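Local coordinates for protein aminotransferase (Bacillus subtilis, PDB 6L1O) that is a pyridoxal-phosphate-dependent class I aminotransferase encoded in the operon for biosynthesis of the dipeptide antibiotic bacilysin, at residues I50-A53 against L54-A57; Y128-Y131 against L132-I135; A193-A196 against K197-I201; Y235-S238 against K239-M243. All blocks are in the same frame, centred on the assembly; numbering follows the deposited sequence.

Overall arrangement
From the N terminus the four contacts follow in series. Each is local, made by residues a turn or so apart, so none closes a long loop and none nests within or crosses another. Contact 1 lies on helix 48-57, at the edge of the subunit. Contact 2 opens helix 130-137 after strand 120-125, and contact 3 ends helix 186-199 just before strand 202-206; both helices belong to beta-alpha-beta units of the large mixed sheet. Contact 4 leaves strand 231-236 of that sheet. Contacts 2 and 4 both meet the PLP, while I50 of contact 1 packs on F241 and M243 of contact 4. All four also reach the second subunit.

Contact 1: I50-A53 against L54-A57; sequences IVEA and LREA
E52 and R55 lie side by side on helix 48-57, pointing the same way, and are joined by a salt bridge one turn apart. The arginine can be followed from its root. CB sits 3.7 Å from V51 O, the oxygen that also accepts from R55 N. With CG beside the backbone N (chi1 -76°), the next carbon stays over this carbonyl, CG lying 3.5 Å from V51 O. CD then passes obliquely by the V51 side chain, 4.0 Å from V51 CG1. The chain bends at chi3 (41°), and NE meets the glutamate: R55 NE donates to E52 OE1 over 3.1 Å. The acceptor lies at the edge of the guanidinium, close to its plane, but the approach to the carboxylate is from above, and the two planar groups are turned 61° from each other. E52 OE2 is only slightly farther from R55 NE, at 3.4 Å, whereas R55 NH2 stays 3.9 Å from E52 OE1; the bridge therefore runs through NE alone and is not bidentate. NH1 has a hydrogen-bond partner outside this turn. Along the same turns, regular helical bonds run from L54 N to I50 O, E56 N to E52 O and A57 N to A53 O. The other helix faces are covered by different elements: I50, A53 and A57 rest on helix 274-285, and L54 touches W246. R55 O accepts from R55 NE of the second subunit, whose S58 and L59 also pack here, placing helix 48-57 between helix 274-285 and the dimer interface.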
loop_
_atom_site.group_PDB
_atom_site.type_symbol
_atom_site.label_atom_id
_atom_site.label_comp_id
_atom_site.label_asym_id
_atom_site.label_seq_id
_atom_site.Cartn_x
_atom_site.Cartn_y
_atom_site.Cartn_z
ATOM N N ILE B 50 -10.666 16.678 11.969
ATOM C CA ILE B 50 -9.748 15.732 11.372
ATOM C C ILE B 50 -9.005 16.373 10.198
ATOM O O ILE B 50 -7.799 16.226 10.032
ATOM C CB ILE B 50 -10.502 14.438 10.927
ATOM C CG1 ILE B 50 -11.106 13.780 12.164
ATOM C CG2 ILE B 50 -9.514 13.477 10.185
ATOM C CD1 ILE B 50 -12.205 12.756 11.977
ATOM N N VAL B 51 -9.739 17.033 9.332
ATOM C CA VAL B 51 -9.165 17.744 8.237
ATOM C C VAL B 51 -8.127 18.783 8.684
ATOM O O VAL B 51 -7.019 18.863 8.110
ATOM C CB VAL B 51 -10.222 18.428 7.360
ATOM C CG1 VAL B 51 -9.565 19.214 6.217
ATOM C CG2 VAL B 51 -11.238 17.423 6.819
ATOM N N GLU B 52 -8.468 19.559 9.695
ATOM C CA GLU B 52 -7.552 20.559 10.223
ATOM C C GLU B 52 -6.319 19.964 10.873
ATOM O O GLU B 52 -5.264 20.564 10.809
ATOM C CB GLU B 52 -8.238 21.487 11.226
ATOM C CG GLU B 52 -9.244 22.412 10.570
ATOM C CD GLU B 52 -8.696 23.250 9.408
ATOM O OE1 GLU B 52 -7.522 23.762 9.477
ATOM O OE2 GLU B 52 -9.459 23.379 8.412
ATOM N N ALA B 53 -6.438 18.766 11.433
ATOM C CA ALA B 53 -5.270 18.086 11.982
ATOM C C ALA B 53 -4.289 17.667 10.861
ATOM O O ALA B 53 -3.065 17.833 11.014
ATOM C CB ALA B 53 -5.694 16.917 12.849
ATOM N N LEU B 54 -4.798 17.193 9.715
ATOM C CA LEU B 54 -3.971 16.980 8.564
ATOM C C LEU B 54 -3.272 18.257 8.095
ATOM O O LEU B 54 -2.046 18.261 7.875
ATOM C CB LEU B 54 -4.725 16.365 7.387
ATOM C CG LEU B 54 -3.966 16.196 6.066
ATOM C CD1 LEU B 54 -2.770 15.254 6.169
ATOM C CD2 LEU B 54 -4.909 15.709 4.946
ATOM N N ARG B 55 -4.046 19.355 7.975
ATOM C CA ARG B 55 -3.519 20.573 7.440
ATOM C C ARG B 55 -2.382 21.134 8.331
ATOM O O ARG B 55 -1.391 21.574 7.787
ATOM C CB ARG B 55 -4.623 21.600 7.275
ATOM C CG ARG B 55 -5.486 21.308 6.085
ATOM C CD ARG B 55 -6.779 22.095 6.123
ATOM N NE ARG B 55 -6.578 23.463 6.582
ATOM C CZ ARG B 55 -6.217 24.457 5.814
ATOM N NH1 ARG B 55 -6.048 24.258 4.517
ATOM N NH2 ARG B 55 -6.056 25.644 6.336
ATOM N N GLU B 56 -2.539 21.053 9.648
ATOM C CA GLU B 56 -1.532 21.486 10.609
ATOM C C GLU B 56 -0.297 20.593 10.594
ATOM O O GLU B 56 0.832 21.073 10.626
ATOM C CB GLU B 56 -2.122 21.536 12.013
ATOM C CG GLU B 56 -1.208 22.115 13.071
ATOM C CD GLU B 56 -0.901 23.633 12.895
ATOM O OE1 GLU B 56 -1.578 24.317 12.098
ATOM O OE2 GLU B 56 0.047 24.159 13.545
ATOM N N ALA B 57 -0.524 19.294 10.535
ATOM C CA ALA B 57 0.558 18.307 10.559
ATOM C C ALA B 57 1.441 18.409 9.367
ATOM O O ALA B 57 2.656 18.211 9.452
ATOM C CB ALA B 57 -0.045 16.939 10.631
#

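Contact 2: Y128-Y131 against L132-I135; sequences YPEY and LSGI. With PLP (pyridoxal-5'-phosphate), chain E.
E130 and S133 face each other across the first turn of helix 130-137, with E130 OE1 3.1 Å from S133 OG. The stronger partner of this hydroxyl is H267 ND1 of the second subunit. E130 bends at chi2 (-59°), which brings its carboxylate back over the turn; its other oxygen, OE2, accepts from Q15 NE2. Backbone donors are served unevenly. L132 N donates to P129 O at 3.0 Å, and Y131 N binds Y128 O at 3.1 Å. The bond from S133 N to E130 O is weak, with an angle of 128° at the hydrogen. A water gives P129 O a second partner, donating to it over 2.7 Å, and has a further weak link to S133 OG. Y131 OH is hydrogen-bonded to D206 OD2, a carboxylate of the cofactor pocket, so the helix start may steady a residue beside the pyridine ring. I135 CG1 lies 3.3 Å from Y131 O, against the carbonyl one turn back. The ring of Y128 has PLP C2 3.6 Å above its centre, while E130 N lies over the rim of the opposite face. An aromatic ring covering the cofactor where a beta-alpha-beta unit turns from strand into helix is characteristic of the PLP site in fold-type I aminotransferases.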
loop_
_atom_site.group_PDB
_atom_site.type_symbol
_atom_site.label_atom_id
_atom_site.label_comp_id
_atom_site.label_asym_id
_atom_site.label_seq_id
_atom_site.Cartn_x
_atom_site.Cartn_y
_atom_site.Cartn_z
ATOM N N TYR B 128 -18.238 -10.220 2.128
ATOM C CA TYR B 128 -17.462 -9.235 1.373
ATOM C C TYR B 128 -16.590 -9.925 0.286
ATOM O O TYR B 128 -15.681 -10.686 0.618
ATOM C CB TYR B 128 -16.597 -8.518 2.346
ATOM C CG TYR B 128 -15.918 -7.279 1.914
ATOM C CD1 TYR B 128 -16.646 -6.229 1.330
ATOM C CD2 TYR B 128 -14.563 -7.075 2.183
ATOM C CE1 TYR B 128 -16.032 -5.055 0.958
ATOM C CE2 TYR B 128 -13.934 -5.868 1.847
ATOM C CZ TYR B 128 -14.679 -4.869 1.270
ATOM O OH TYR B 128 -14.091 -3.689 0.919
ATOM N N PRO B 129 -16.852 -9.643 -1.001
ATOM C CA PRO B 129 -16.129 -10.332 -2.093
ATOM C C PRO B 129 -14.602 -10.102 -2.071
ATOM O O PRO B 129 -13.843 -10.882 -2.624
ATOM C CB PRO B 129 -16.747 -9.742 -3.374
ATOM C CG PRO B 129 -17.535 -8.587 -2.956
ATOM C CD PRO B 129 -17.907 -8.763 -1.514
ATOM N N GLU B 130 -14.137 -9.052 -1.423
ATOM C CA GLU B 130 -12.703 -8.797 -1.433
ATOM C C GLU B 130 -11.926 -9.802 -0.627
ATOM O O GLU B 130 -10.733 -9.962 -0.877
ATOM C CB GLU B 130 -12.368 -7.336 -0.995
ATOM C CG GLU B 130 -12.606 -6.290 -2.084
ATOM C CD GLU B 130 -11.792 -6.525 -3.388
ATOM O OE1 GLU B 130 -10.571 -6.961 -3.327
ATOM O OE2 GLU B 130 -12.356 -6.254 -4.500
ATOM N N TYR B 131 -12.584 -10.553 0.266
ATOM C CA TYR B 131 -11.929 -11.647 0.974
ATOM C C TYR B 131 -11.320 -12.646 -0.008
ATOM O O TYR B 131 -10.307 -13.269 0.278
ATOM C CB TYR B 131 -12.879 -12.410 1.927
ATOM C CG TYR B 131 -13.486 -11.589 3.030
ATOM C CD1 TYR B 131 -12.786 -10.509 3.578
ATOM C CD2 TYR B 131 -14.769 -11.861 3.520
ATOM C CE1 TYR B 131 -13.321 -9.732 4.565
ATOM C CE2 TYR B 131 -15.325 -11.072 4.550
ATOM C CZ TYR B 131 -14.605 -10.006 5.046
ATOM O OH TYR B 131 -15.122 -9.173 5.993
ATOM N N LEU B 132 -11.968 -12.793 -1.164
ATOM C CA LEU B 132 -11.539 -13.738 -2.189
ATOM C C LEU B 132 -10.194 -13.419 -2.824
ATOM O O LEU B 132 -9.423 -14.312 -3.114
ATOM C CB LEU B 132 -12.591 -13.880 -3.253
ATOM C CG LEU B 132 -13.368 -15.184 -3.157
ATOM C CD1 LEU B 132 -14.442 -15.308 -4.241
ATOM C CD2 LEU B 132 -12.370 -16.360 -3.339
ATOM N N SER B 133 -9.931 -12.135 -3.020
ATOM C CA SER B 133 -8.683 -11.618 -3.553
ATOM C C SER B 133 -7.441 -12.106 -2.825
ATOM O O SER B 133 -6.615 -12.789 -3.410
ATOM C CB SER B 133 -8.698 -10.072 -3.540
ATOM O OG SER B 133 -9.615 -9.623 -4.494
ATOM N N GLY B 134 -7.308 -11.746 -1.556
ATOM C CA GLY B 134 -6.190 -12.147 -0.743
ATOM C C GLY B 134 -5.990 -13.665 -0.741
ATOM O O GLY B 134 -4.895 -14.160 -0.837
ATOM N N ILE B 135 -7.075 -14.391 -0.676
ATOM C CA ILE B 135 -7.017 -15.823 -0.556
ATOM C C ILE B 135 -6.491 -16.417 -1.865
ATOM O O ILE B 135 -5.635 -17.339 -1.841
ATOM C CB ILE B 135 -8.393 -16.388 -0.214
ATOM C CG1 ILE B 135 -8.746 -15.996 1.221
ATOM C CG2 ILE B 135 -8.400 -17.920 -0.366
ATOM C CD1 ILE B 135 -10.176 -16.285 1.599
HETATM N N1 PLP E . -14.601 -4.649 5.225
HETATM C C2 PLP E . -15.863 -4.534 4.772
HETATM C C2A PLP E . -16.832 -5.678 4.854
HETATM C C3 PLP E . -16.285 -3.333 4.090
HETATM O O3 PLP E . -17.506 -3.158 3.571
HETATM C C4 PLP E . -15.336 -2.279 4.048
HETATM C C4A PLP E . -15.675 -1.218 3.031
HETATM C C5 PLP E . -13.991 -2.472 4.572
HETATM C C6 PLP E . -13.697 -3.680 5.187
HETATM C C5A PLP E . -12.973 -1.371 4.621
HETATM O O4P PLP E . -12.528 -0.903 3.424
HETATM P P PLP E . -11.249 0.115 3.381
HETATM O O1P PLP E . -10.299 -0.526 2.434
HETATM O O2P PLP E . -10.707 0.378 4.769
HETATM O O3P PLP E . -11.827 1.391 2.834
HETATM O O HOH W 1 -12.757 -10.963 -5.073
#

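Contact 3: A193-A196 against K197-I201; sequences AAFA and KEHNI
I201 N donates to A196 O over 2.9 Å, an almost straight bond at 169° that reaches back five residues where the chain leaves helix 186-199. N200, the first residue to leave helical geometry, has positive phi and turns the chain. H199 N is also near A196 O, but this second bond is weak. Before the turn the bonds are ordinary helical ones: K197 N to A193 O, E198 N to A194 O, and H199 N to F195 O at 3.2 Å. The six-to-one bond and the apolar pair A196 CB to I201 CB at 4.2 Å resemble a Schellman motif, though its second bond, N200 N to K197 O, is too long here. Beyond these backbone bonds the aromatic groups meet. H199 CD2 stands 3.7 Å above the F195 ring, over its centre, while F195 O lies at the edge of the imidazole, 3.2 Å from H199 CD2. The two rings cross obliquely, their planes 49° apart. F195 has CG opposite its backbone N (chi1 -172°), which carries the phenyl along the helix toward H199. On the same ring, F195 CE2 comes within 4.2 Å of I201 CD1, so the isoleucine bridges alanine and phenylalanine. The F195 ring also meets F157 and packs with I160 and L165, the last of which H199 touches as well. K197 and A193 lean on V230 of helix 227-230, and M1 of the second subunit packs on K197. N200 O accepts from K169 NZ of strand 168-174, so the turn is fastened to the sheet just as the chain enters strand 202-206.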
loop_
_atom_site.group_PDB
_atom_site.type_symbol
_atom_site.label_atom_id
_atom_site.label_comp_id
_atom_site.label_asym_id
_atom_site.label_seq_id
_atom_site.Cartn_x
_atom_site.Cartn_y
_atom_site.Cartn_z
ATOM N N ALA B 193 -13.779 -18.010 19.039
ATOM C CA ALA B 193 -12.420 -18.054 19.474
ATOM C C ALA B 193 -12.066 -19.443 20.047
ATOM O O ALA B 193 -10.949 -19.955 19.848
ATOM C CB ALA B 193 -12.127 -16.971 20.487
ATOM N N ALA B 194 -13.020 -20.021 20.758
ATOM C CA ALA B 194 -12.898 -21.394 21.260
ATOM C C ALA B 194 -12.737 -22.399 20.128
ATOM O O ALA B 194 -11.847 -23.245 20.166
ATOM C CB ALA B 194 -14.111 -21.756 22.120
ATOM N N PHE B 195 -13.562 -22.260 19.092
ATOM C CA PHE B 195 -13.475 -23.110 17.924
ATOM C C PHE B 195 -12.116 -22.998 17.171
ATOM O O PHE B 195 -11.529 -23.982 16.746
ATOM C CB PHE B 195 -14.633 -22.791 16.980
ATOM C CG PHE B 195 -14.766 -23.732 15.840
ATOM C CD1 PHE B 195 -15.433 -24.961 16.013
ATOM C CD2 PHE B 195 -14.216 -23.423 14.576
ATOM C CE1 PHE B 195 -15.581 -25.831 14.939
ATOM C CE2 PHE B 195 -14.337 -24.302 13.511
ATOM C CZ PHE B 195 -15.019 -25.514 13.702
ATOM N N ALA B 196 -11.623 -21.772 17.025
ATOM C CA ALA B 196 -10.376 -21.536 16.292
ATOM C C ALA B 196 -9.182 -22.055 17.087
ATOM O O ALA B 196 -8.258 -22.619 16.528
ATOM C CB ALA B 196 -10.243 -20.048 16.013
ATOM N N LYS B 197 -9.253 -21.892 18.406
ATOM C CA LYS B 197 -8.253 -22.412 19.333
ATOM C C LYS B 197 -8.148 -23.947 19.252
ATOM O O LYS B 197 -7.049 -24.488 19.274
ATOM C CB LYS B 197 -8.576 -21.988 20.753
ATOM C CG LYS B 197 -7.459 -22.118 21.759
ATOM C CD LYS B 197 -7.955 -21.664 23.126
ATOM C CE LYS B 197 -6.832 -21.427 24.126
ATOM N NZ LYS B 197 -6.231 -22.655 24.726
ATOM N N GLU B 198 -9.289 -24.615 19.120
ATOM C CA GLU B 198 -9.314 -26.073 19.035
ATOM C C GLU B 198 -8.748 -26.610 17.736
ATOM O O GLU B 198 -8.098 -27.653 17.703
ATOM C CB GLU B 198 -10.737 -26.568 19.228
ATOM C CG GLU B 198 -10.884 -28.073 19.002
ATOM C CD GLU B 198 -12.094 -28.674 19.674
ATOM O OE1 GLU B 198 -12.900 -27.903 20.241
ATOM O OE2 GLU B 198 -12.226 -29.928 19.622
ATOM N N HIS B 199 -9.005 -25.921 16.646
ATOM C CA HIS B 199 -8.626 -26.456 15.344
ATOM C C HIS B 199 -7.490 -25.680 14.669
ATOM O O HIS B 199 -7.263 -25.827 13.466
ATOM C CB HIS B 199 -9.860 -26.530 14.490
ATOM C CG HIS B 199 -10.948 -27.330 15.114
ATOM N ND1 HIS B 199 -10.939 -28.709 15.125
ATOM C CD2 HIS B 199 -12.073 -26.953 15.767
ATOM C CE1 HIS B 199 -12.023 -29.149 15.741
ATOM N NE2 HIS B 199 -12.732 -28.104 16.135
ATOM N N ASN B 200 -6.794 -24.878 15.475
ATOM C CA ASN B 200 -5.633 -24.098 15.060
ATOM C C ASN B 200 -5.891 -23.281 13.836
ATOM O O ASN B 200 -5.245 -23.453 12.819
ATOM C CB ASN B 200 -4.446 -25.008 14.822
ATOM C CG ASN B 200 -4.134 -25.830 16.027
ATOM O OD1 ASN B 200 -3.680 -25.294 17.044
ATOM N ND2 ASN B 200 -4.397 -27.130 15.943
ATOM N N ILE B 201 -6.887 -22.417 13.933
ATOM C CA ILE B 201 -7.290 -21.538 12.829
ATOM C C ILE B 201 -7.027 -20.091 13.275
ATOM O O ILE B 201 -7.406 -19.706 14.357
ATOM C CB ILE B 201 -8.776 -21.732 12.500
ATOM C CG1 ILE B 201 -9.056 -23.233 12.297
ATOM C CG2 ILE B 201 -9.158 -20.934 11.223
ATOM C CD1 ILE B 201 -10.494 -23.608 12.022
#

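Contact 4: Y235-S238 against K239-M243; sequences YSFS and KTFNM. With PLP (pyridoxal-5'-phosphate), chain E.
M243 N donates to S238 O over 3.0 Å, closing the turn that follows helix 237-240. At the start of that helix the strand-to-helix junction S236-S238, with S236 as N-cap, holds the cofactor phosphate, as in fold-type I aminotransferases. Among the polar contacts, S236 OG accepts from S238 N with an N-H...O angle of 164° and donates to PLP O2P over 2.5 Å, both capping the helix and gripping the phosphate. S238 OG donates to PLP O3P and accepts from a water that also donates to M243 O. A second water joins S236 O to T240 N. Y235 OH and T240 OG1 lie 2.8 Å apart, their side chains crossing at about a right angle. F241 N bonds to F237 O. Apolar contacts lie away from the phosphate. F237 and F241 meet rim to rim, F237 CD1 lying 3.6 Å from F241 CD2, with ring planes 29° apart. M243 SD approaches the F237 ring obliquely, a Met-aromatic contact 5.3 Å from its centroid. R247 of the same chain, Y66 of the second subunit and the backbone amides of G103 and K104 also hydrogen-bond to the PLP. K239, bent at chi2 (-41°) and again at chi4, reaches C4A, on the ring carbon beside that bearing the phosphate arm. Its position fits the family's Schiff-base lysine; K239 NZ lies 2.2 Å from PLP C4A, too short for a non-bonded contact yet too long for a normal covalent bond, leaving a link doubtful.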
loop_
_atom_site.group_PDB
_atom_site.type_symbol
_atom_site.label_atom_id
_atom_site.label_comp_id
_atom_site.label_asym_id
_atom_site.label_seq_id
_atom_site.Cartn_x
_atom_site.Cartn_y
_atom_site.Cartn_z
ATOM N N TYR B 235 -9.659 -2.830 11.852
ATOM C CA TYR B 235 -10.427 -1.615 12.072
ATOM C C TYR B 235 -10.091 -0.609 10.962
ATOM O O TYR B 235 -8.916 -0.313 10.755
ATOM C CB TYR B 235 -10.130 -0.993 13.445
ATOM C CG TYR B 235 -11.156 0.078 13.838
ATOM C CD1 TYR B 235 -12.308 -0.256 14.567
ATOM C CD2 TYR B 235 -11.095 1.349 13.304
ATOM C CE1 TYR B 235 -13.281 0.696 14.875
ATOM C CE2 TYR B 235 -12.075 2.295 13.581
ATOM C CZ TYR B 235 -13.177 1.956 14.381
ATOM O OH TYR B 235 -14.151 2.922 14.621
ATOM N N SER B 236 -11.101 -0.105 10.265
ATOM C CA SER B 236 -10.920 0.925 9.210
ATOM C C SER B 236 -11.382 2.337 9.624
ATOM O O SER B 236 -12.371 2.508 10.331
ATOM C CB SER B 236 -11.669 0.491 7.953
ATOM O OG SER B 236 -11.522 1.473 6.921
ATOM N N PHE B 237 -10.704 3.358 9.109
ATOM C CA PHE B 237 -11.151 4.716 9.300
ATOM C C PHE B 237 -12.289 5.066 8.328
ATOM O O PHE B 237 -12.958 6.045 8.528
ATOM C CB PHE B 237 -9.964 5.692 9.153
ATOM C CG PHE B 237 -9.039 5.700 10.352
ATOM C CD1 PHE B 237 -9.153 6.622 11.359
ATOM C CD2 PHE B 237 -8.060 4.723 10.450
ATOM C CE1 PHE B 237 -8.323 6.561 12.495
ATOM C CE2 PHE B 237 -7.207 4.671 11.537
ATOM C CZ PHE B 237 -7.362 5.561 12.586
ATOM N N SER B 238 -12.510 4.228 7.311
ATOM C CA SER B 238 -13.305 4.596 6.154
ATOM C C SER B 238 -14.738 4.894 6.482
ATOM O O SER B 238 -15.231 5.972 6.176
ATOM C CB SER B 238 -13.225 3.522 5.041
ATOM O OG SER B 238 -11.883 3.389 4.587
ATOM N N LYS B 239 -15.377 3.980 7.219
ATOM C CA LYS B 239 -16.795 4.139 7.522
ATOM C C LYS B 239 -17.022 4.951 8.782
ATOM O O LYS B 239 -17.913 5.740 8.848
ATOM C CB LYS B 239 -17.466 2.766 7.641
ATOM C CG LYS B 239 -17.274 1.851 6.423
ATOM C CD LYS B 239 -17.392 2.611 5.104
ATOM C CE LYS B 239 -17.244 1.750 3.907
ATOM N NZ LYS B 239 -16.497 0.512 4.174
ATOM N N THR B 240 -16.222 4.720 9.815
ATOM C CA THR B 240 -16.436 5.366 11.082
ATOM C C THR B 240 -16.336 6.873 10.981
ATOM O O THR B 240 -17.121 7.596 11.566
ATOM C CB THR B 240 -15.425 4.867 12.142
ATOM O OG1 THR B 240 -15.641 3.461 12.353
ATOM C CG2 THR B 240 -15.641 5.593 13.458
ATOM N N PHE B 241 -15.399 7.338 10.190
ATOM C CA PHE B 241 -15.050 8.752 10.172
ATOM C C PHE B 241 -15.252 9.431 8.859
ATOM O O PHE B 241 -14.771 10.567 8.645
ATOM C CB PHE B 241 -13.583 8.904 10.610
ATOM C CG PHE B 241 -13.328 8.437 12.010
ATOM C CD1 PHE B 241 -13.824 9.136 13.088
ATOM C CD2 PHE B 241 -12.568 7.282 12.245
ATOM C CE1 PHE B 241 -13.596 8.688 14.389
ATOM C CE2 PHE B 241 -12.280 6.884 13.527
ATOM C CZ PHE B 241 -12.816 7.594 14.602
ATOM N N ASN B 242 -15.981 8.785 7.933
ATOM C CA ASN B 242 -16.088 9.298 6.557
ATOM C C ASN B 242 -14.679 9.601 5.995
ATOM O O ASN B 242 -14.382 10.718 5.471
ATOM C CB ASN B 242 -16.940 10.577 6.531
ATOM C CG ASN B 242 -18.346 10.387 6.975
ATOM O OD1 ASN B 242 -18.907 9.331 6.846
ATOM N ND2 ASN B 242 -18.944 11.450 7.527
ATOM N N MET B 243 -13.776 8.634 6.147
ATOM C CA MET B 243 -12.395 8.776 5.668
ATOM C C MET B 243 -12.030 7.743 4.614
ATOM O O MET B 243 -10.828 7.370 4.461
ATOM C CB MET B 243 -11.437 8.702 6.866
ATOM C CG MET B 243 -11.475 9.932 7.738
ATOM S SD MET B 243 -10.526 9.804 9.249
ATOM C CE MET B 243 -8.907 10.198 8.560
HETATM N N1 PLP E . -14.601 -4.649 5.225
HETATM C C2 PLP E . -15.863 -4.534 4.772
HETATM C C2A PLP E . -16.832 -5.678 4.854
HETATM C C3 PLP E . -16.285 -3.333 4.090
HETATM O O3 PLP E . -17.506 -3.158 3.571
HETATM C C4 PLP E . -15.336 -2.279 4.048
HETATM C C4A PLP E . -15.675 -1.218 3.031
HETATM C C5 PLP E . -13.991 -2.472 4.572
HETATM C C6 PLP E . -13.697 -3.680 5.187
HETATM C C5A PLP E . -12.973 -1.371 4.621
HETATM O O4P PLP E . -12.528 -0.903 3.424
HETATM P P PLP E . -11.249 0.115 3.381
HETATM O O1P PLP E . -10.299 -0.526 2.434
HETATM O O2P PLP E . -10.707 0.378 4.769
HETATM O O3P PLP E . -11.827 1.391 2.834
HETATM O O HOH W 2 -14.796 2.235 9.322
HETATM O O HOH W 3 -9.641 4.955 5.094
#